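Local coordinates for protein CdiI toxin (Salmonella enterica subsp. enterica serovar Rubislaw str. ATCC 10717, PDB 4ZQU) that neutralises its cognate CdiA-CT toxin, acting as the immunity protein of a contact-dependent growth inhibition system between neighbouring bacteria, at residues Phe18-Thr23 with Gly36-Ser41; Ala8-Lys13 with Asp56-Ser61; Ser29-Pro34 with Val91-Glu96; Lys13-Phe18 with Arg111-Asp116; Ser119-Cys124 with Ser132-Glu137. One frame throughout, in Å; residues are numbered along the deposited sequence. Where two conformers were deposited one is given.

Contact 1 of 5, residues Phe18-Thr23 with Gly36-Ser41; sequences FICVDT and GVQHLS
Asp22 and Gln38 lie side by side and point the same way, with their flat end groups turned almost perpendicular, the carboxylate and amide planes 85° apart. The hydrogen bond between them runs from Gln38 NE2 to Asp22 OD2, 3.0 Å long. It uses the syn lone pair of the carboxylate, and the oxygen sits in the amide plane. Asp22 CG stands beside its own backbone N (chi1 -72°), which brings OD2 over to the glutamine chain. The other oxygen, OD1, accepts from Trp97 NE1, so both carboxylate oxygens are held. At the edge of the Phe18 ring, in its plane, lies Cys20 N. Leu40 CD2 meets that ring obliquely, 4.0 Å from Phe18 CD1, and also touches Cys20 SG at 3.6 Å. Tyr105 of helix 87-105 stacks on the same phenylalanine.

The two strands form a beta hairpin and run almost exactly antiparallel. Ile19 with Ser41 and Val21 with His39 are hydrogen-bonded pairs. Val21 N to His39 O, 3.0 Å, is almost straight at 177°. Cys20 with Leu40 and Asp22 with Gln38 are the non-hydrogen-bonded pairs. On this face Asp22 and Gln38 meet Trp97, and Leu40 meets Tyr105, of helix 87-105. Val21 and His39 lie on the other face, against Met53 of helix 47-59, where His39 NE2 bonds Asp56 OD2. Beyond the paired residues, Thr23 N gives a hydrogen bond to Val37 O at 3.0 Å. Thr23 OG1 takes a weak one from Val37 N, 3.2 Å away, and is also bonded to Ala57 O. Gly36 CA packs 3.6 Å from Thr23 CB.

Contact 2 of 5, residues Ala8-Lys13 with Asp56-Ser61; sequences AWASVK and DALSHS
Ser61 OG and Trp9 N form the hydrogen bond that crosses this contact. It is 2.9 Å long and nearly straight, at 167°. The hydroxyl swings to the far side of its residue from the backbone N (chi1 -177°), which carries it to the start of the strand. It also lies 3.4 Å from Trp9 CE3, oblique to the indole. The same oxygen is bonded to Tyr24 O, so it links two neighbouring strands of the sheet. Ser61 CB rests 3.6 Å from Ala8 CB.

Leu58 supplies the apolar half. Its CG stands beside the backbone N (chi1 -78°). CD1 runs on extended, which leaves the other branch, CD2, to meet the strand, 3.5 Å from Trp9 O. This methyl also fits between two alanine methyls, at 4.0 Å from Ala8 CB and 4.0 Å from Ala10 CB. Ala57 CB approaches Ala10 CB more loosely, at 4.4 Å. The short alanine side chains probably let the last turn of helix 47-59 settle close to the sheet. The apolar contacts have little directional preference. The Ser61 bond, shared with Tyr24 O, therefore probably sets how the chain leaving the helix lies against the two strands.

Contact 3 of 5, residues Ser29-Pro34 with Val91-Glu96; sequences SNQLDP and VERYDE
Pro34 lies over one face of the Arg93 guanidinium, its ring crossing the arginine side chain obliquely. Pro34 CD stands 3.5 Å above the guanidinium plane, offset toward the rim, and Pro34 CG is 3.4 Å from Arg93 NE. The arginine reaches this place by a bent route. Its CG sits between the backbone N and the carbonyl carbon (chi1 71°), and with chi2 extended this carries Arg93 CD to 3.7 Å from Leu32 O. The bend at chi3 then turns NE and the guanidinium against Pro34.

A water lies at the edge of the guanidinium, in its plane. It accepts from Arg93 NH1 at 3.0 Å and probably donates to Leu32 O, 2.6 Å away. It probably links helix and strand, as no direct hydrogen bond crosses between the two segments. The Gln31 side chain crosses Arg93 at about a right angle. Leu32 has its CG on the far side from its own N (chi1 -176°). One branch, CD2, extends to the helix backbone, 4.0 Å from Arg93 O and 4.5 Å from Tyr94 CA.

The guanidinium has further partners in helix 82-85: NH2 bonds Asp83 O and NH1 bonds Leu84 O. With these bonds and the proline on one face, its orientation is well defined.

The strand and helix axes are 9.8 Å apart and inclined at 50°. Helix 87-105 thus packs across the start of strand 30-41, beside helix 82-85. In the same segment, Asn30 and Gln31 pair antiparallel with a strand of the CdiA-CT toxin chain, which extends the sheet into the toxin by beta-augmentation.

Contact 4 of 5, residues Lys13-Phe18 with Arg111-Asp116; sequences KMNTDF and RALFKD
An Asx turn at Asn15 shapes the connection between strands 8-14 and 19-26, and the same side chain reaches across to Leu113 in helix 110-115. Asn15 CG lies between the backbone N and the carbonyl carbon (chi1 59°). This curls the amide back over the turn. Asn15 OD1 accepts from Asp17 N at 2.8 Å and from Phe18 N at 3.1 Å. The Phe18 N-H comes in close to the C=O direction, whereas that of Asp17 is tilted 34° from the carbonyl plane. Two bonds to OD1 thus fix the rotation of the amide, and ND2 is left facing the helix. From there it gives a weak hydrogen bond, 3.3 Å long, to Leu113 O.

The backbone also meets the end of the helix. Asn15 CA makes a CA-H...O contact with Asp116 O at 3.2 Å, and Asn15 CB lies 3.4 Å from the same oxygen. Asp116 O therefore sits against the base of the asparagine side chain, while its amide reaches on to Leu113. Thr16 lies near the Asp116 carboxylate, but only loosely.

The apolar part is small. Leu113 CD1 approaches the edge of the Phe18 ring, near its plane, at 4.2 Å from CZ. Leu113 CD2 turns instead to the Phe114 ring, 3.6 Å above one face and offset toward the rim.

Around this contact, Leu113 and Phe114 both pack on Val98 of helix 87-105, and Leu113 also touches Tyr107. Helix 110-115 thus packs on both the long helix and the turn, just before the chain enters strand 118-124.

Contact 5 of 5, residues Ser119-Cys124 with Ser132-Glu137; sequences SCDICC and SPTRHE
Thr134 OG1 stands between its backbone N and carbonyl carbon (chi1 60°), and this points the hydroxyl at Ser119 O. It donates a hydrogen bond of 2.7 Å, arriving 21° out of the carbonyl plane. Thr134 CG2 lies 3.4 Å from the same carbonyl oxygen and 3.9 Å from Asp121 OD2. The Asp121 and Thr134 side chains cross at about a right angle. Asp121 OD2 makes a salt bridge to Lys70 of the CdiA-CT toxin chain. That lysine also bonds Pro133 O.

Asp121 and Ser132 form a hydrogen-bonded antiparallel pair. Asp121 N to Ser132 O and Ser132 N to Asp121 O are both 2.8 Å, with equal angles of 166°. The Asp121 and Ser132 CB atoms lie on one face, 4.1 Å apart. Cys120 is on the opposite face and packs on Leu168 of helix 161-172. Its CA makes a CA-H...O contact with Ser132 O at 3.3 Å. Ser132 OG is bonded to Asn152.

Near the Asp121-Ser132 pair, the hydroxyl of Thr134 adds a side-chain bond to the neighbouring strand. Together they join strands 118-124 and 129-138 as an antiparallel beta hairpin beside the toxin interface.

Contacts 1, 2, 4 and 5 all bear on strand 8-14 or its neighbours in one antiparallel sheet. Contacts 1 and 2 lie closest, their centres 9 Å apart. Val37 CG1 packs on His60 CD2 at 3.5 Å, between the hairpin of contact 1 and the segment 56-61 of contact 2. Contact 4 shares Phe18 with contact 1 and Lys13 with contact 2. Lys13 NZ reaches Ser119 OG of contact 5 at 2.7 Å. Contact 3 meets contact 1 through Thr23 O and Asp33 N, 3.1 Å apart. Contacts 3 and 5, with centres about 16 Å apart, both have residues that touch the toxin.

Contact 1 of 5, residues Phe18-Thr23 with Gly36-Ser41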
# COMPACT_ATOMS: atom_id res chain seq x y z
N PHE B 18 16.76 15.34 7.42
CA PHE B 18 16.59 15.54 5.98
C PHE B 18 15.14 15.49 5.49
O PHE B 18 14.23 15.10 6.21
CB PHE B 18 17.41 14.50 5.21
CG PHE B 18 16.94 13.08 5.38
CD1 PHE B 18 15.95 12.55 4.56
CD2 PHE B 18 17.49 12.27 6.37
CE1 PHE B 18 15.52 11.24 4.73
CE2 PHE B 18 17.06 10.96 6.53
CZ PHE B 18 16.07 10.45 5.71
N ILE B 19 14.97 15.91 4.24
CA ILE B 19 13.73 15.71 3.50
C ILE B 19 14.04 14.91 2.24
O ILE B 19 14.93 15.27 1.47
CB ILE B 19 13.07 17.04 3.11
CG1 ILE B 19 12.71 17.84 4.36
CG2 ILE B 19 11.84 16.80 2.25
CD1 ILE B 19 12.00 19.14 4.06
N CYS B 20 13.30 13.82 2.03
CA CYS B 20 13.61 12.90 0.94
C CYS B 20 12.44 12.73 -0.03
O CYS B 20 11.38 12.23 0.36
CB CYS B 20 14.02 11.54 1.50
SG CYS B 20 14.57 10.35 0.25
N VAL B 21 12.64 13.13 -1.28
CA VAL B 21 11.62 12.98 -2.31
C VAL B 21 12.02 11.93 -3.34
O VAL B 21 13.05 12.07 -4.01
CB VAL B 21 11.33 14.31 -3.02
CG1 VAL B 21 10.24 14.13 -4.06
CG2 VAL B 21 10.94 15.39 -2.02
N ASP B 22 11.20 10.89 -3.47
CA ASP B 22 11.45 9.82 -4.43
C ASP B 22 10.34 9.72 -5.47
O ASP B 22 9.19 10.01 -5.18
CB ASP B 22 11.57 8.47 -3.72
CG ASP B 22 12.86 8.33 -2.94
OD1 ASP B 22 12.82 8.54 -1.71
OD2 ASP B 22 13.90 8.01 -3.55
N THR B 23 10.71 9.28 -6.67
CA THR B 23 9.73 8.99 -7.71
C THR B 23 9.02 7.67 -7.43
O THR B 23 9.67 6.65 -7.20
CB THR B 23 10.39 8.92 -9.10
OG1 THR B 23 10.89 10.21 -9.45
CG2 THR B 23 9.38 8.47 -10.14
N GLY B 36 13.35 5.76 -11.26
CA GLY B 36 12.98 7.12 -10.91
C GLY B 36 14.14 7.87 -10.29
O GLY B 36 15.25 7.34 -10.19
N VAL B 37 13.89 9.11 -9.86
CA VAL B 37 14.93 9.93 -9.27
C VAL B 37 14.67 10.23 -7.80
O VAL B 37 13.53 10.20 -7.33
CB VAL B 37 15.10 11.26 -10.02
CG1 VAL B 37 15.42 11.00 -11.48
CG2 VAL B 37 13.84 12.10 -9.90
N GLN B 38 15.74 10.52 -7.07
CA GLN B 38 15.65 10.88 -5.66
C GLN B 38 16.28 12.24 -5.39
O GLN B 38 17.36 12.54 -5.90
CB GLN B 38 16.32 9.82 -4.79
CG GLN B 38 16.33 10.17 -3.31
CD GLN B 38 17.12 9.20 -2.48
OE1 GLN B 38 18.21 9.52 -1.99
NE2 GLN B 38 16.59 8.00 -2.30
N HIS B 39 15.59 13.06 -4.60
CA HIS B 39 16.13 14.35 -4.20
C HIS B 39 16.22 14.44 -2.68
O HIS B 39 15.21 14.44 -1.99
CB HIS B 39 15.27 15.49 -4.75
CG HIS B 39 15.24 15.56 -6.25
ND1 HIS B 39 16.37 15.82 -7.00
CD2 HIS B 39 14.23 15.40 -7.13
CE1 HIS B 39 16.05 15.82 -8.28
NE2 HIS B 39 14.75 15.57 -8.39
N LEU B 40 17.45 14.51 -2.18
CA LEU B 40 17.70 14.70 -0.75
C LEU B 40 17.95 16.17 -0.46
O LEU B 40 18.56 16.87 -1.27
CB LEU B 40 18.88 13.86 -0.28
CG LEU B 40 18.64 12.36 -0.12
CD1 LEU B 40 19.94 11.64 0.19
CD2 LEU B 40 17.63 12.11 0.98
N SER B 41 17.48 16.64 0.69
CA SER B 41 17.64 18.04 1.06
C SER B 41 17.63 18.23 2.58
O SER B 41 17.16 17.37 3.32
CB SER B 41 16.54 18.88 0.42
OG SER B 41 15.47 19.11 1.33

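Contact 2 of 5, residues Ala8-Lys13 with Asp56-Ser61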
# COMPACT_ATOMS: atom_id res chain seq x y z
N ALA B 8 0.88 10.57 -12.15
CA ALA B 8 2.29 10.53 -11.77
C ALA B 8 2.39 10.61 -10.25
O ALA B 8 1.60 11.30 -9.61
CB ALA B 8 3.06 11.66 -12.43
N TRP B 9 3.36 9.90 -9.68
CA TRP B 9 3.46 9.81 -8.24
C TRP B 9 4.85 10.16 -7.71
O TRP B 9 5.82 10.24 -8.46
CB TRP B 9 3.09 8.41 -7.75
CG TRP B 9 1.72 7.97 -8.16
CD1 TRP B 9 0.57 8.12 -7.45
CD2 TRP B 9 1.36 7.28 -9.36
NE1 TRP B 9 -0.49 7.58 -8.13
CE2 TRP B 9 -0.03 7.05 -9.31
CE3 TRP B 9 2.08 6.83 -10.47
CZ2 TRP B 9 -0.72 6.40 -10.33
CZ3 TRP B 9 1.39 6.18 -11.48
CH2 TRP B 9 0.01 5.98 -11.41
N ALA B 10 4.91 10.38 -6.41
CA ALA B 10 6.16 10.62 -5.71
C ALA B 10 5.90 10.38 -4.23
O ALA B 10 4.75 10.34 -3.80
CB ALA B 10 6.67 12.02 -5.96
N SER B 11 6.97 10.23 -3.45
CA SER B 11 6.82 10.02 -2.01
C SER B 11 7.84 10.83 -1.22
O SER B 11 9.01 10.91 -1.60
CB SER B 11 6.95 8.54 -1.67
OG SER B 11 6.52 8.28 -0.35
N VAL B 12 7.39 11.42 -0.12
CA VAL B 12 8.23 12.27 0.71
C VAL B 12 8.41 11.70 2.11
O VAL B 12 7.43 11.45 2.82
CB VAL B 12 7.66 13.70 0.81
CG1 VAL B 12 8.51 14.55 1.75
CG2 VAL B 12 7.58 14.33 -0.56
N LYS B 13 9.67 11.50 2.50
CA LYS B 13 10.00 11.06 3.86
C LYS B 13 10.83 12.14 4.55
O LYS B 13 11.81 12.63 3.99
CB LYS B 13 10.77 9.74 3.82
CG LYS B 13 9.98 8.58 3.25
CD LYS B 13 8.91 8.10 4.21
CE LYS B 13 8.14 6.91 3.65
NZ LYS B 13 7.36 7.27 2.43
N ASP B 56 10.21 17.50 -10.55
CA ASP B 56 11.20 16.73 -11.29
C ASP B 56 11.04 15.23 -11.03
O ASP B 56 11.19 14.42 -11.94
CB ASP B 56 12.61 17.19 -10.91
CG ASP B 56 13.69 16.42 -11.65
OD1 ASP B 56 13.89 16.67 -12.85
OD2 ASP B 56 14.35 15.57 -11.01
N ALA B 57 10.74 14.89 -9.78
CA ALA B 57 10.48 13.50 -9.41
C ALA B 57 9.22 12.98 -10.09
O ALA B 57 9.18 11.84 -10.54
CB ALA B 57 10.35 13.38 -7.90
N LEU B 58 8.20 13.83 -10.16
CA LEU B 58 6.94 13.47 -10.81
C LEU B 58 7.13 13.23 -12.30
O LEU B 58 6.46 12.38 -12.89
CB LEU B 58 5.89 14.57 -10.59
CG LEU B 58 5.20 14.62 -9.23
CD1 LEU B 58 4.30 15.83 -9.14
CD2 LEU B 58 4.40 13.36 -9.02
N SER B 59 8.03 13.99 -12.91
CA SER B 59 8.27 13.90 -14.34
C SER B 59 8.88 12.55 -14.72
O SER B 59 8.80 12.12 -15.87
CB SER B 59 9.17 15.04 -14.81
OG SER B 59 10.40 15.05 -14.10
N HIS B 60 9.50 11.89 -13.74
CA HIS B 60 10.12 10.59 -13.97
C HIS B 60 9.20 9.44 -13.61
O HIS B 60 9.58 8.27 -13.70
CB HIS B 60 11.42 10.47 -13.18
CG HIS B 60 12.52 11.33 -13.72
ND1 HIS B 60 12.57 12.69 -13.54
CD2 HIS B 60 13.61 11.01 -14.47
CE1 HIS B 60 13.64 13.18 -14.13
NE2 HIS B 60 14.29 12.18 -14.70
N SER B 61 7.98 9.76 -13.21
CA SER B 61 7.01 8.74 -12.82
C SER B 61 6.48 8.01 -14.04
O SER B 61 6.28 8.60 -15.11
CB SER B 61 5.86 9.37 -12.04
OG SER B 61 4.94 8.38 -11.61

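Contact 3 of 5, residues Ser29-Pro34 with Val91-Glu96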
# COMPACT_ATOMS: atom_id res chain seq x y z
N SER B 29 -2.01 1.23 -7.46
CA SER B 29 -0.96 1.36 -6.46
C SER B 29 0.24 2.08 -7.07
O SER B 29 0.42 2.07 -8.29
CB SER B 29 -0.53 -0.01 -5.92
OG SER B 29 0.06 -0.80 -6.94
N ASN B 30 1.04 2.72 -6.23
CA ASN B 30 2.28 3.34 -6.69
C ASN B 30 3.42 3.01 -5.74
O ASN B 30 3.22 2.95 -4.52
CB ASN B 30 2.10 4.85 -6.84
CG ASN B 30 1.69 5.52 -5.55
OD1 ASN B 30 2.52 6.06 -4.82
ND2 ASN B 30 0.39 5.49 -5.26
N GLN B 31 4.61 2.80 -6.28
CA GLN B 31 5.72 2.33 -5.46
C GLN B 31 7.07 2.86 -5.93
O GLN B 31 7.20 3.32 -7.06
CB GLN B 31 5.74 0.81 -5.44
CG GLN B 31 5.93 0.18 -6.81
CD GLN B 31 5.75 -1.32 -6.77
OE1 GLN B 31 6.70 -2.07 -6.55
NE2 GLN B 31 4.52 -1.78 -6.98
N LEU B 32 8.06 2.77 -5.04
CA LEU B 32 9.42 3.20 -5.32
C LEU B 32 9.92 2.68 -6.67
O LEU B 32 10.03 1.47 -6.88
CB LEU B 32 10.36 2.74 -4.20
CG LEU B 32 11.81 3.20 -4.29
CD1 LEU B 32 11.89 4.72 -4.20
CD2 LEU B 32 12.64 2.55 -3.20
N ASP B 33 10.19 3.61 -7.57
CA ASP B 33 10.66 3.29 -8.92
C ASP B 33 12.19 3.29 -8.97
O ASP B 33 12.81 4.34 -8.81
CB ASP B 33 10.08 4.29 -9.92
CG ASP B 33 10.28 3.87 -11.36
OD1 ASP B 33 11.06 2.93 -11.63
OD2 ASP B 33 9.66 4.49 -12.25
N PRO B 34 12.80 2.12 -9.22
CA PRO B 34 14.26 2.03 -9.33
C PRO B 34 14.81 2.82 -10.51
O PRO B 34 16.01 3.07 -10.57
CB PRO B 34 14.50 0.52 -9.51
CG PRO B 34 13.21 -0.01 -10.04
CD PRO B 34 12.15 0.80 -9.37
N VAL B 91 10.99 -5.54 -2.29
CA VAL B 91 11.54 -5.53 -0.93
C VAL B 91 13.03 -5.23 -0.94
O VAL B 91 13.53 -4.49 -0.09
CB VAL B 91 11.27 -6.87 -0.22
CG1 VAL B 91 12.05 -6.96 1.09
CG2 VAL B 91 9.78 -7.05 0.03
N GLU B 92 13.75 -5.79 -1.91
CA GLU B 92 15.20 -5.63 -1.96
C GLU B 92 15.65 -4.21 -2.29
O GLU B 92 16.62 -3.72 -1.71
CB GLU B 92 15.79 -6.61 -2.98
CG GLU B 92 15.68 -8.06 -2.57
CD GLU B 92 16.59 -8.96 -3.38
OE1 GLU B 92 17.50 -8.43 -4.05
OE2 GLU B 92 16.40 -10.20 -3.33
N ARG B 93 14.95 -3.55 -3.20
CA ARG B 93 15.30 -2.18 -3.57
C ARG B 93 14.88 -1.22 -2.46
O ARG B 93 15.43 -0.13 -2.33
CB ARG B 93 14.65 -1.77 -4.90
CG ARG B 93 13.15 -1.58 -4.85
CD ARG B 93 12.64 -1.01 -6.16
NE ARG B 93 12.82 -1.94 -7.27
CZ ARG B 93 11.85 -2.65 -7.83
NH1 ARG B 93 10.60 -2.55 -7.37
NH2 ARG B 93 12.11 -3.47 -8.83
N TYR B 94 13.90 -1.65 -1.67
CA TYR B 94 13.53 -0.91 -0.47
C TYR B 94 14.64 -1.01 0.56
O TYR B 94 15.00 -0.02 1.19
CB TYR B 94 12.22 -1.45 0.10
CG TYR B 94 11.91 -0.94 1.49
CD1 TYR B 94 11.51 0.38 1.70
CD2 TYR B 94 12.01 -1.77 2.60
CE1 TYR B 94 11.23 0.85 2.97
CE2 TYR B 94 11.73 -1.31 3.87
CZ TYR B 94 11.34 -0.00 4.05
OH TYR B 94 11.05 0.46 5.32
N ASP B 95 15.19 -2.21 0.71
CA ASP B 95 16.28 -2.44 1.66
C ASP B 95 17.52 -1.65 1.27
O ASP B 95 18.28 -1.21 2.14
CB ASP B 95 16.60 -3.93 1.76
CG ASP B 95 15.49 -4.73 2.42
OD1 ASP B 95 14.74 -4.15 3.23
OD2 ASP B 95 15.38 -5.94 2.13
N GLU B 96 17.73 -1.49 -0.03
CA GLU B 96 18.83 -0.66 -0.52
C GLU B 96 18.53 0.81 -0.32
O GLU B 96 19.43 1.61 -0.02
CB GLU B 96 19.11 -0.96 -1.99
CG GLU B 96 19.78 -2.29 -2.22
CD GLU B 96 21.07 -2.42 -1.45
OE1 GLU B 96 21.79 -1.41 -1.31
OE2 GLU B 96 21.37 -3.54 -0.97
O HOH W 1 9.25 -0.63 -5.50

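Contact 4 of 5, residues Lys13-Phe18 with Arg111-Asp116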
# COMPACT_ATOMS: atom_id res chain seq x y z
N LYS B 13 9.67 11.50 2.50
CA LYS B 13 10.00 11.06 3.86
C LYS B 13 10.83 12.14 4.55
O LYS B 13 11.81 12.63 3.99
CB LYS B 13 10.77 9.74 3.82
CG LYS B 13 9.98 8.58 3.25
CD LYS B 13 8.91 8.10 4.21
CE LYS B 13 8.14 6.91 3.65
NZ LYS B 13 7.36 7.27 2.43
N MET B 14 10.44 12.51 5.77
CA MET B 14 11.13 13.58 6.48
C MET B 14 11.33 13.29 7.97
O MET B 14 10.38 13.09 8.71
CB MET B 14 10.36 14.90 6.35
CG MET B 14 11.02 16.06 7.10
SD MET B 14 10.00 17.55 7.22
CE MET B 14 8.61 16.94 8.17
N ASN B 15 12.59 13.28 8.39
CA ASN B 15 12.91 13.33 9.81
C ASN B 15 13.63 14.63 10.16
O ASN B 15 13.54 15.61 9.42
CB ASN B 15 13.73 12.10 10.23
CG ASN B 15 15.04 11.96 9.49
OD1 ASN B 15 15.67 12.95 9.11
ND2 ASN B 15 15.47 10.72 9.29
N THR B 16 14.33 14.64 11.29
CA THR B 16 15.00 15.85 11.74
C THR B 16 16.13 16.24 10.79
O THR B 16 16.38 17.43 10.56
CB THR B 16 15.57 15.66 13.17
OG1 THR B 16 14.51 15.35 14.07
CG2 THR B 16 16.27 16.93 13.64
N ASP B 17 16.79 15.24 10.23
CA ASP B 17 18.04 15.45 9.51
C ASP B 17 17.88 15.76 8.02
O ASP B 17 18.76 16.38 7.42
CB ASP B 17 18.94 14.23 9.67
CG ASP B 17 19.08 13.81 11.12
OD1 ASP B 17 19.75 14.53 11.89
OD2 ASP B 17 18.52 12.76 11.50
N PHE B 18 16.76 15.34 7.42
CA PHE B 18 16.59 15.54 5.98
C PHE B 18 15.14 15.49 5.49
O PHE B 18 14.23 15.10 6.21
CB PHE B 18 17.41 14.50 5.21
CG PHE B 18 16.94 13.08 5.38
CD1 PHE B 18 15.95 12.55 4.56
CD2 PHE B 18 17.49 12.27 6.37
CE1 PHE B 18 15.52 11.24 4.73
CE2 PHE B 18 17.06 10.96 6.53
CZ PHE B 18 16.07 10.45 5.71
N ARG B 111 15.98 1.77 13.58
CA ARG B 111 14.96 2.33 14.46
C ARG B 111 15.11 3.83 14.67
O ARG B 111 14.12 4.51 14.91
CB ARG B 111 14.95 1.60 15.80
CG ARG B 111 14.88 0.08 15.69
CD ARG B 111 14.65 -0.56 17.06
NE ARG B 111 14.09 0.40 18.02
CZ ARG B 111 12.82 0.45 18.39
NH1 ARG B 111 11.94 -0.42 17.90
NH2 ARG B 111 12.41 1.36 19.27
N ALA B 112 16.34 4.34 14.57
CA ALA B 112 16.56 5.78 14.72
C ALA B 112 16.30 6.51 13.40
O ALA B 112 15.99 7.70 13.39
CB ALA B 112 17.97 6.06 15.21
N LEU B 113 16.45 5.79 12.29
CA LEU B 113 16.14 6.33 10.97
C LEU B 113 14.66 6.69 10.85
O LEU B 113 14.31 7.82 10.49
CB LEU B 113 16.51 5.32 9.87
CG LEU B 113 16.07 5.66 8.44
CD1 LEU B 113 16.76 6.92 7.93
CD2 LEU B 113 16.32 4.50 7.50
N PHE B 114 13.80 5.74 11.18
CA PHE B 114 12.37 5.89 11.00
C PHE B 114 11.67 6.52 12.20
O PHE B 114 10.52 6.95 12.09
CB PHE B 114 11.73 4.54 10.70
CG PHE B 114 12.19 3.92 9.41
CD1 PHE B 114 11.70 4.37 8.20
CD2 PHE B 114 13.12 2.89 9.41
CE1 PHE B 114 12.13 3.80 7.01
CE2 PHE B 114 13.55 2.32 8.23
CZ PHE B 114 13.05 2.78 7.03
N LYS B 115 12.36 6.58 13.33
CA LYS B 115 11.76 7.04 14.59
C LYS B 115 11.02 8.36 14.46
O LYS B 115 9.88 8.48 14.91
CB LYS B 115 12.84 7.17 15.67
CG LYS B 115 12.30 7.57 17.03
CD LYS B 115 13.38 7.51 18.09
CE LYS B 115 14.57 8.35 17.70
NZ LYS B 115 15.66 8.27 18.71
N ASP B 116 11.66 9.35 13.86
CA ASP B 116 11.05 10.67 13.74
C ASP B 116 10.70 10.98 12.29
O ASP B 116 10.79 12.13 11.85
CB ASP B 116 11.99 11.73 14.30
CG ASP B 116 12.20 11.58 15.80
OD1 ASP B 116 11.27 11.10 16.47
OD2 ASP B 116 13.30 11.92 16.29

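Contact 5 of 5, residues Ser119-Cys124 with Ser132-Glu137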
# COMPACT_ATOMS: atom_id res chain seq x y z
N SER B 119 5.59 10.82 6.55
CA SER B 119 5.48 10.48 5.14
C SER B 119 4.28 11.14 4.46
O SER B 119 3.17 11.13 4.99
CB SER B 119 5.39 8.96 4.96
OG SER B 119 5.30 8.61 3.59
N CYS B 120 4.52 11.71 3.28
CA CYS B 120 3.46 12.32 2.49
C CYS B 120 3.41 11.72 1.08
O CYS B 120 4.44 11.55 0.43
CB CYS B 120 3.65 13.84 2.40
SG CYS B 120 3.37 14.72 3.94
N ASP B 121 2.20 11.41 0.62
CA ASP B 121 1.99 10.87 -0.71
C ASP B 121 1.69 11.98 -1.71
O ASP B 121 0.92 12.88 -1.42
CB ASP B 121 0.83 9.87 -0.70
CG ASP B 121 0.94 8.86 0.43
OD1 ASP B 121 2.05 8.35 0.67
OD2 ASP B 121 -0.09 8.59 1.08
N ILE B 122 2.31 11.90 -2.89
CA ILE B 122 2.03 12.86 -3.95
C ILE B 122 1.51 12.13 -5.20
O ILE B 122 2.12 11.17 -5.66
CB ILE B 122 3.27 13.69 -4.32
CG1 ILE B 122 3.56 14.75 -3.26
CG2 ILE B 122 3.08 14.39 -5.66
CD1 ILE B 122 4.35 14.24 -2.08
N CYS B 123 0.37 12.59 -5.71
CA CYS B 123 -0.19 12.08 -6.95
C CYS B 123 -0.61 13.26 -7.84
O CYS B 123 -1.06 14.28 -7.34
CB CYS B 123 -1.39 11.17 -6.68
SG CYS B 123 -2.18 10.51 -8.16
N CYS B 124 -0.46 13.11 -9.15
CA CYS B 124 -0.79 14.19 -10.07
C CYS B 124 -1.44 13.67 -11.34
O CYS B 124 -0.96 12.71 -11.94
CB CYS B 124 0.46 15.00 -10.41
SG CYS B 124 0.25 16.25 -11.71
N SER B 132 -0.98 14.01 0.26
CA SER B 132 -1.71 13.32 1.31
C SER B 132 -0.83 12.98 2.51
O SER B 132 0.14 12.24 2.38
CB SER B 132 -2.36 12.04 0.76
OG SER B 132 -3.16 11.40 1.74
N PRO B 133 -1.18 13.51 3.69
CA PRO B 133 -0.45 13.19 4.92
C PRO B 133 -0.78 11.79 5.42
O PRO B 133 -1.75 11.18 4.97
CB PRO B 133 -0.93 14.26 5.90
CG PRO B 133 -2.31 14.58 5.44
CD PRO B 133 -2.30 14.45 3.94
N THR B 134 0.02 11.28 6.35
CA THR B 134 -0.19 9.95 6.90
C THR B 134 -0.11 9.94 8.42
O THR B 134 0.33 10.92 9.03
CB THR B 134 0.83 8.93 6.37
OG1 THR B 134 2.16 9.35 6.71
CG2 THR B 134 0.73 8.79 4.86
N ARG B 135 -0.53 8.84 9.03
CA ARG B 135 -0.27 8.60 10.44
C ARG B 135 0.81 7.53 10.57
O ARG B 135 0.63 6.40 10.11
CB ARG B 135 -1.54 8.17 11.18
CG ARG B 135 -1.29 7.77 12.63
CD ARG B 135 -2.57 7.80 13.47
NE ARG B 135 -3.73 7.31 12.73
CZ ARG B 135 -4.97 7.71 12.95
NH1 ARG B 135 -5.22 8.62 13.88
NH2 ARG B 135 -5.97 7.21 12.23
N HIS B 136 1.93 7.90 11.17
CA HIS B 136 3.04 6.97 11.35
C HIS B 136 2.65 5.84 12.29
O HIS B 136 2.91 5.90 13.50
CB HIS B 136 4.27 7.71 11.88
CG HIS B 136 5.55 6.96 11.70
ND1 HIS B 136 6.68 7.23 12.45
CD2 HIS B 136 5.89 5.97 10.85
CE1 HIS B 136 7.65 6.42 12.07
NE2 HIS B 136 7.20 5.64 11.10
N GLU B 137 2.03 4.80 11.74
CA GLU B 137 1.51 3.69 12.53
C GLU B 137 2.62 2.90 13.21
O GLU B 137 2.71 2.86 14.43
CB GLU B 137 0.67 2.78 11.64
CG GLU B 137 -0.51 3.50 11.00
CD GLU B 137 -1.26 2.63 10.02
OE1 GLU B 137 -0.79 1.51 9.74
OE2 GLU B 137 -2.32 3.06 9.53